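Local coordinates for adenosyl-chloride synthase (PDB 2ZBV), which binds adenosine and probably cleaves S-adenosyl-L-methionine, with hydroxide or a halide as the nucleophile, as a SAM hydrolase or halogenase, at residues V197-V202 and V216-G221; F212-A217 and L228-D233. All coordinates share one frame; numbering follows the deposited sequence.

Contact 1 of 2, residues V197-V202 and V216-G221. With ADN (adenosine), chain F.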
loop_
_atom_site.group_PDB
_atom_site.type_symbol
_atom_site.label_atom_id
_atom_site.label_comp_id
_atom_site.label_asym_id
_atom_site.label_seq_id
_atom_site.Cartn_x
_atom_site.Cartn_y
_atom_site.Cartn_z
ATOM N N VAL A 197 -33.189 0.808 -21.760
ATOM C CA VAL A 197 -32.192 1.790 -22.161
ATOM C C VAL A 197 -31.084 0.983 -22.806
ATOM O O VAL A 197 -30.959 -0.216 -22.565
ATOM C CB VAL A 197 -31.605 2.551 -20.956
ATOM C CG1 VAL A 197 -32.659 3.444 -20.340
ATOM C CG2 VAL A 197 -31.083 1.566 -19.928
ATOM N N ASP A 198 -30.276 1.631 -23.626
ATOM C CA ASP A 198 -29.203 0.925 -24.290
ATOM C C ASP A 198 -28.017 1.849 -24.493
ATOM O O ASP A 198 -28.123 3.061 -24.314
ATOM C CB ASP A 198 -29.701 0.389 -25.635
ATOM C CG ASP A 198 -28.641 -0.396 -26.383
ATOM O OD1 ASP A 198 -28.089 -1.359 -25.803
ATOM O OD2 ASP A 198 -28.365 -0.050 -27.555
ATOM N N PHE A 199 -26.879 1.270 -24.843
ATOM C CA PHE A 199 -25.693 2.057 -25.090
ATOM C C PHE A 199 -26.024 3.042 -26.208
ATOM O O PHE A 199 -26.700 2.691 -27.175
ATOM C CB PHE A 199 -24.541 1.132 -25.475
ATOM C CG PHE A 199 -24.115 0.219 -24.360
ATOM C CD1 PHE A 199 -23.509 0.735 -23.220
ATOM C CD2 PHE A 199 -24.364 -1.150 -24.428
ATOM C CE1 PHE A 199 -23.156 -0.093 -22.160
ATOM C CE2 PHE A 199 -24.017 -1.993 -23.371
ATOM C CZ PHE A 199 -23.411 -1.461 -22.232
ATOM N N ASP A 200 -25.557 4.276 -26.047
ATOM C CA ASP A 200 -25.786 5.373 -26.985
ATOM C C ASP A 200 -26.990 6.200 -26.559
ATOM O O ASP A 200 -27.198 7.308 -27.059
ATOM C CB ASP A 200 -25.988 4.876 -28.417
ATOM C CG ASP A 200 -24.746 4.233 -28.983
ATOM O OD1 ASP A 200 -23.641 4.731 -28.676
ATOM O OD2 ASP A 200 -24.871 3.246 -29.739
ATOM N N ASP A 201 -27.797 5.660 -25.652
ATOM C CA ASP A 201 -28.932 6.432 -25.165
ATOM C C ASP A 201 -28.353 7.480 -24.222
ATOM O O ASP A 201 -27.166 7.450 -23.883
ATOM C CB ASP A 201 -29.926 5.556 -24.396
ATOM C CG ASP A 201 -30.997 4.941 -25.295
ATOM O OD1 ASP A 201 -31.617 5.683 -26.087
ATOM O OD2 ASP A 201 -31.233 3.718 -25.197
ATOM N N VAL A 202 -29.194 8.415 -23.813
ATOM C CA VAL A 202 -28.783 9.453 -22.890
ATOM C C VAL A 202 -29.795 9.423 -21.763
ATOM O O VAL A 202 -31.001 9.387 -22.005
ATOM C CB VAL A 202 -28.790 10.845 -23.549
ATOM C CG1 VAL A 202 -28.617 11.918 -22.498
ATOM C CG2 VAL A 202 -27.667 10.941 -24.569
ATOM N N VAL A 216 -24.973 6.809 -22.082
ATOM C CA VAL A 216 -24.820 5.436 -21.624
ATOM C C VAL A 216 -23.753 4.862 -22.551
ATOM O O VAL A 216 -23.968 4.743 -23.758
ATOM C CB VAL A 216 -26.133 4.656 -21.774
ATOM C CG1 VAL A 216 -25.947 3.220 -21.310
ATOM C CG2 VAL A 216 -27.227 5.338 -20.970
ATOM N N ALA A 217 -22.597 4.524 -21.991
ATOM C CA ALA A 217 -21.500 4.014 -22.800
ATOM C C ALA A 217 -20.805 2.805 -22.198
ATOM O O ALA A 217 -20.999 2.476 -21.033
ATOM C CB ALA A 217 -20.482 5.129 -23.043
ATOM N N LYS A 218 -19.989 2.151 -23.017
ATOM C CA LYS A 218 -19.245 0.976 -22.595
ATOM C C LYS A 218 -17.900 1.359 -21.993
ATOM O O LYS A 218 -17.527 0.869 -20.924
ATOM C CB LYS A 218 -19.007 0.050 -23.789
ATOM C CG LYS A 218 -20.267 -0.541 -24.396
ATOM C CD LYS A 218 -19.919 -1.411 -25.596
ATOM C CE LYS A 218 -21.159 -2.033 -26.221
ATOM N NZ LYS A 218 -20.807 -2.817 -27.444
ATOM N N ALA A 219 -17.179 2.242 -22.679
ATOM C CA ALA A 219 -15.855 2.666 -22.232
ATOM C C ALA A 219 -15.755 4.170 -21.996
ATOM O O ALA A 219 -16.479 4.956 -22.610
ATOM C CB ALA A 219 -14.804 2.232 -23.257
ATOM N N PHE A 220 -14.843 4.563 -21.110
ATOM C CA PHE A 220 -14.640 5.973 -20.785
ATOM C C PHE A 220 -14.359 6.771 -22.059
ATOM O O PHE A 220 -14.891 7.873 -22.255
ATOM C CB PHE A 220 -13.451 6.131 -19.827
ATOM C CG PHE A 220 -13.543 5.274 -18.596
ATOM C CD1 PHE A 220 -14.470 5.561 -17.595
ATOM C CD2 PHE A 220 -12.703 4.169 -18.438
ATOM C CE1 PHE A 220 -14.562 4.764 -16.452
ATOM C CE2 PHE A 220 -12.784 3.368 -17.303
ATOM C CZ PHE A 220 -13.719 3.665 -16.305
ATOM N N GLY A 221 -13.527 6.200 -22.926
ATOM C CA GLY A 221 -13.163 6.872 -24.159
ATOM C C GLY A 221 -14.261 6.970 -25.203
ATOM O O GLY A 221 -14.015 7.473 -26.298
HETATM O "O5'" ADN F . -9.102 -0.540 -16.409
HETATM C "C5'" ADN F . -8.211 0.160 -15.552
HETATM C "C4'" ADN F . -7.871 1.497 -16.199
HETATM O "O4'" ADN F . -9.054 2.320 -16.360
HETATM C "C3'" ADN F . -6.886 2.328 -15.350
HETATM O "O3'" ADN F . -5.550 2.062 -15.744
HETATM C "C2'" ADN F . -7.339 3.796 -15.589
HETATM O "O2'" ADN F . -6.300 4.587 -16.197
HETATM C "C1'" ADN F . -8.582 3.689 -16.483
HETATM N N9 ADN F . -9.630 4.613 -16.022
HETATM C C8 ADN F . -10.316 4.534 -14.833
HETATM N N7 ADN F . -11.166 5.509 -14.741
HETATM C C5 ADN F . -11.090 6.280 -15.848
HETATM C C6 ADN F . -11.754 7.460 -16.304
HETATM N N6 ADN F . -12.722 8.060 -15.529
HETATM N N1 ADN F . -11.414 7.975 -17.506
HETATM C C2 ADN F . -10.474 7.403 -18.271
HETATM N N3 ADN F . -9.830 6.299 -17.879
HETATM C C4 ADN F . -10.104 5.713 -16.691
#
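K218 lays its aliphatic chain over one face of the F199 ring, crossing that side chain at about a right angle. Its CG stands 3.7 Å from the centroid of the F199 ring, only 12° off the normal, a CH-pi contact, and CE follows above the CD2 side. At the ring edge, near its plane, comes the carbonyl oxygen of A217, 3.5 Å from F199 CE1. F199 is brought there by its first torsion, which sets CG beside the backbone N (chi1 -66°). V216 pushes its CB and both methyls into the bend of 197-202, with CB 3.6 Å from D198 O. That bend is a type II beta turn, closed by D201 N to D198 O (2.9 Å) and leading into strand 202-207, and it grips V216 by two backbone bonds: D200 N to V216 O (2.8 Å) and V216 N to D201 O (2.9 Å). A bent side-chain bond (136°) ties the turn again, the anti lone pair of D201 OD2 taking D198 N at 2.8 Å. Farther along 216-221, one face of the F220 ring lies against the adenine of adenosine, ADN C5 over its centre at 3.5 Å. With an alanine in place of F220, that adenine face is likely to lose its cover and the purine to be freer to tilt. The nucleoside bonds to N182, V242 and L244 here and to D7, D68 and T125 of the second subunit; that T125 also packs against F220.

Contact 2 of 2, residues F212-A217 and L228-D233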
loop_
_atom_site.group_PDB
_atom_site.type_symbol
_atom_site.label_atom_id
_atom_site.label_comp_id
_atom_site.label_asym_id
_atom_site.label_seq_id
_atom_site.Cartn_x
_atom_site.Cartn_y
_atom_site.Cartn_z
ATOM N N PHE A 212 -28.127 16.005 -14.254
ATOM C CA PHE A 212 -27.152 16.004 -15.335
ATOM C C PHE A 212 -27.598 15.045 -16.418
ATOM O O PHE A 212 -28.325 14.085 -16.153
ATOM C CB PHE A 212 -25.796 15.498 -14.845
ATOM C CG PHE A 212 -25.226 16.260 -13.691
ATOM C CD1 PHE A 212 -24.203 17.178 -13.891
ATOM C CD2 PHE A 212 -25.673 16.025 -12.395
ATOM C CE1 PHE A 212 -23.631 17.852 -12.816
ATOM C CE2 PHE A 212 -25.105 16.695 -11.313
ATOM C CZ PHE A 212 -24.084 17.607 -11.526
ATOM N N LYS A 213 -27.157 15.304 -17.639
ATOM C CA LYS A 213 -27.439 14.406 -18.741
ATOM C C LYS A 213 -26.171 13.563 -18.854
ATOM O O LYS A 213 -25.059 14.068 -18.662
ATOM C CB LYS A 213 -27.663 15.171 -20.046
ATOM C CG LYS A 213 -29.028 15.826 -20.175
ATOM C CD LYS A 213 -29.295 16.205 -21.626
ATOM C CE LYS A 213 -30.625 16.924 -21.778
ATOM N NZ LYS A 213 -30.599 18.233 -21.069
ATOM N N ALA A 214 -26.325 12.279 -19.147
ATOM C CA ALA A 214 -25.157 11.424 -19.270
ATOM C C ALA A 214 -25.377 10.357 -20.320
ATOM O O ALA A 214 -26.431 9.731 -20.365
ATOM C CB ALA A 214 -24.833 10.778 -17.926
ATOM N N ALA A 215 -24.372 10.164 -21.166
ATOM C CA ALA A 215 -24.441 9.161 -22.216
ATOM C C ALA A 215 -24.204 7.784 -21.620
ATOM O O ALA A 215 -23.359 7.618 -20.740
ATOM C CB ALA A 215 -23.398 9.445 -23.285
ATOM N N VAL A 216 -24.973 6.809 -22.082
ATOM C CA VAL A 216 -24.820 5.436 -21.624
ATOM C C VAL A 216 -23.753 4.862 -22.551
ATOM O O VAL A 216 -23.968 4.743 -23.758
ATOM C CB VAL A 216 -26.133 4.656 -21.774
ATOM C CG1 VAL A 216 -25.947 3.220 -21.310
ATOM C CG2 VAL A 216 -27.227 5.338 -20.970
ATOM N N ALA A 217 -22.597 4.524 -21.991
ATOM C CA ALA A 217 -21.500 4.014 -22.800
ATOM C C ALA A 217 -20.805 2.805 -22.198
ATOM O O ALA A 217 -20.999 2.476 -21.033
ATOM C CB ALA A 217 -20.482 5.129 -23.043
ATOM N N LEU A 228 -19.474 13.290 -18.995
ATOM C CA LEU A 228 -20.067 12.286 -18.106
ATOM C C LEU A 228 -20.579 11.064 -18.866
ATOM O O LEU A 228 -21.030 11.172 -20.005
ATOM C CB LEU A 228 -21.246 12.889 -17.334
ATOM C CG LEU A 228 -20.972 13.796 -16.135
ATOM C CD1 LEU A 228 -22.212 14.645 -15.856
ATOM C CD2 LEU A 228 -20.598 12.948 -14.918
ATOM N N LEU A 229 -20.514 9.902 -18.224
ATOM C CA LEU A 229 -21.003 8.675 -18.832
ATOM C C LEU A 229 -21.519 7.726 -17.764
ATOM O O LEU A 229 -21.064 7.748 -16.613
ATOM C CB LEU A 229 -19.905 7.961 -19.629
ATOM C CG LEU A 229 -18.696 7.433 -18.844
ATOM C CD1 LEU A 229 -18.209 6.115 -19.436
ATOM C CD2 LEU A 229 -17.595 8.479 -18.859
ATOM N N VAL A 230 -22.478 6.898 -18.158
ATOM C CA VAL A 230 -23.047 5.897 -17.270
ATOM C C VAL A 230 -22.653 4.563 -17.880
ATOM O O VAL A 230 -22.825 4.344 -19.080
ATOM C CB VAL A 230 -24.589 6.012 -17.202
ATOM C CG1 VAL A 230 -25.184 4.738 -16.642
ATOM C CG2 VAL A 230 -24.979 7.200 -16.326
ATOM N N HIS A 231 -22.105 3.672 -17.065
ATOM C CA HIS A 231 -21.692 2.381 -17.585
ATOM C C HIS A 231 -21.688 1.327 -16.486
ATOM O O HIS A 231 -21.904 1.637 -15.307
ATOM C CB HIS A 231 -20.288 2.498 -18.188
ATOM C CG HIS A 231 -19.216 2.712 -17.164
ATOM N ND1 HIS A 231 -18.219 1.791 -16.928
ATOM C CD2 HIS A 231 -19.008 3.723 -16.288
ATOM C CE1 HIS A 231 -17.443 2.224 -15.952
ATOM N NE2 HIS A 231 -17.899 3.395 -15.545
ATOM N N PRO A 232 -21.474 0.058 -16.861
ATOM C CA PRO A 232 -21.450 -0.989 -15.836
ATOM C C PRO A 232 -20.004 -1.133 -15.358
ATOM O O PRO A 232 -19.114 -1.320 -16.182
ATOM C CB PRO A 232 -21.932 -2.219 -16.594
ATOM C CG PRO A 232 -21.353 -2.008 -17.971
ATOM C CD PRO A 232 -21.579 -0.523 -18.216
ATOM N N ASP A 233 -19.762 -1.026 -14.051
ATOM C CA ASP A 233 -18.396 -1.161 -13.552
ATOM C C ASP A 233 -17.952 -2.622 -13.640
ATOM O O ASP A 233 -18.696 -3.469 -14.128
ATOM C CB ASP A 233 -18.247 -0.620 -12.114
ATOM C CG ASP A 233 -19.018 -1.427 -11.077
ATOM O OD1 ASP A 233 -19.371 -2.592 -11.345
ATOM O OD2 ASP A 233 -19.254 -0.885 -9.971
HETATM O O HOH W 1 -22.291 12.552 -21.790
#
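The F212 ring receives L228 CD1 obliquely, 3.8 Å from F212 CD1, and the same methyl also lies against F212 CB; L251 of helix 247-251 packs on both side chains. The second flat group, the H231 imidazole, turns away from strand 212-216 and meets the F220 ring edge-to-face, while its CB passes A217 O. With CG between backbone N and carbonyl carbon (chi1 70°), the imidazole can reach F220, and a weak hydrogen bond joins its NE2 to E239. Strands 212-216 and 228-232 run parallel, with a strong twist of 47° between their short axes, in the mixed sheet of the C-terminal domain. A215 pairs with L229 and V216 with V230, and the backbone bonds alternate: V230 N gives to A215 O at 2.8 Å, and V230 O accepts A217 N at 2.9 Å. Where A215 N and L228 O do not bond directly, a water bridges them, donating to L228 O (2.6 Å) and accepting from A215 N (3.2 Å). On the face with V216 and V230, A214 CB touches V230 CG2 at 3.9 Å, a hydrophobic layer continued by V205 and L238. The A215 and L229 face carries V223, and there A217 CB approaches L229 CD1 at 4.4 Å. Strand 237-242 pairs antiparallel along the other side of strand 228-232, L228 packing on I240 and on V242, an adenosine-binding residue.

Contacts 1 and 2 lie with their centres about 6 Å apart in the C-terminal domain and share V216 and A217, where strand 210-216 gives way to a loop. In chain order come 197-202, then 212-217, which overlaps 216-221, and finally 228-233. One strand end is thus held on two fronts, by the turn before strand 202-207 in contact 1 and by the parallel neighbour in contact 2. The loop leaving it bears F220, and L229 CD1 of contact 2 packs on F220 CA and on A219 O. The ends of two inner strands thus lie behind an adenosine-binding residue, and both contacts reach the second subunit.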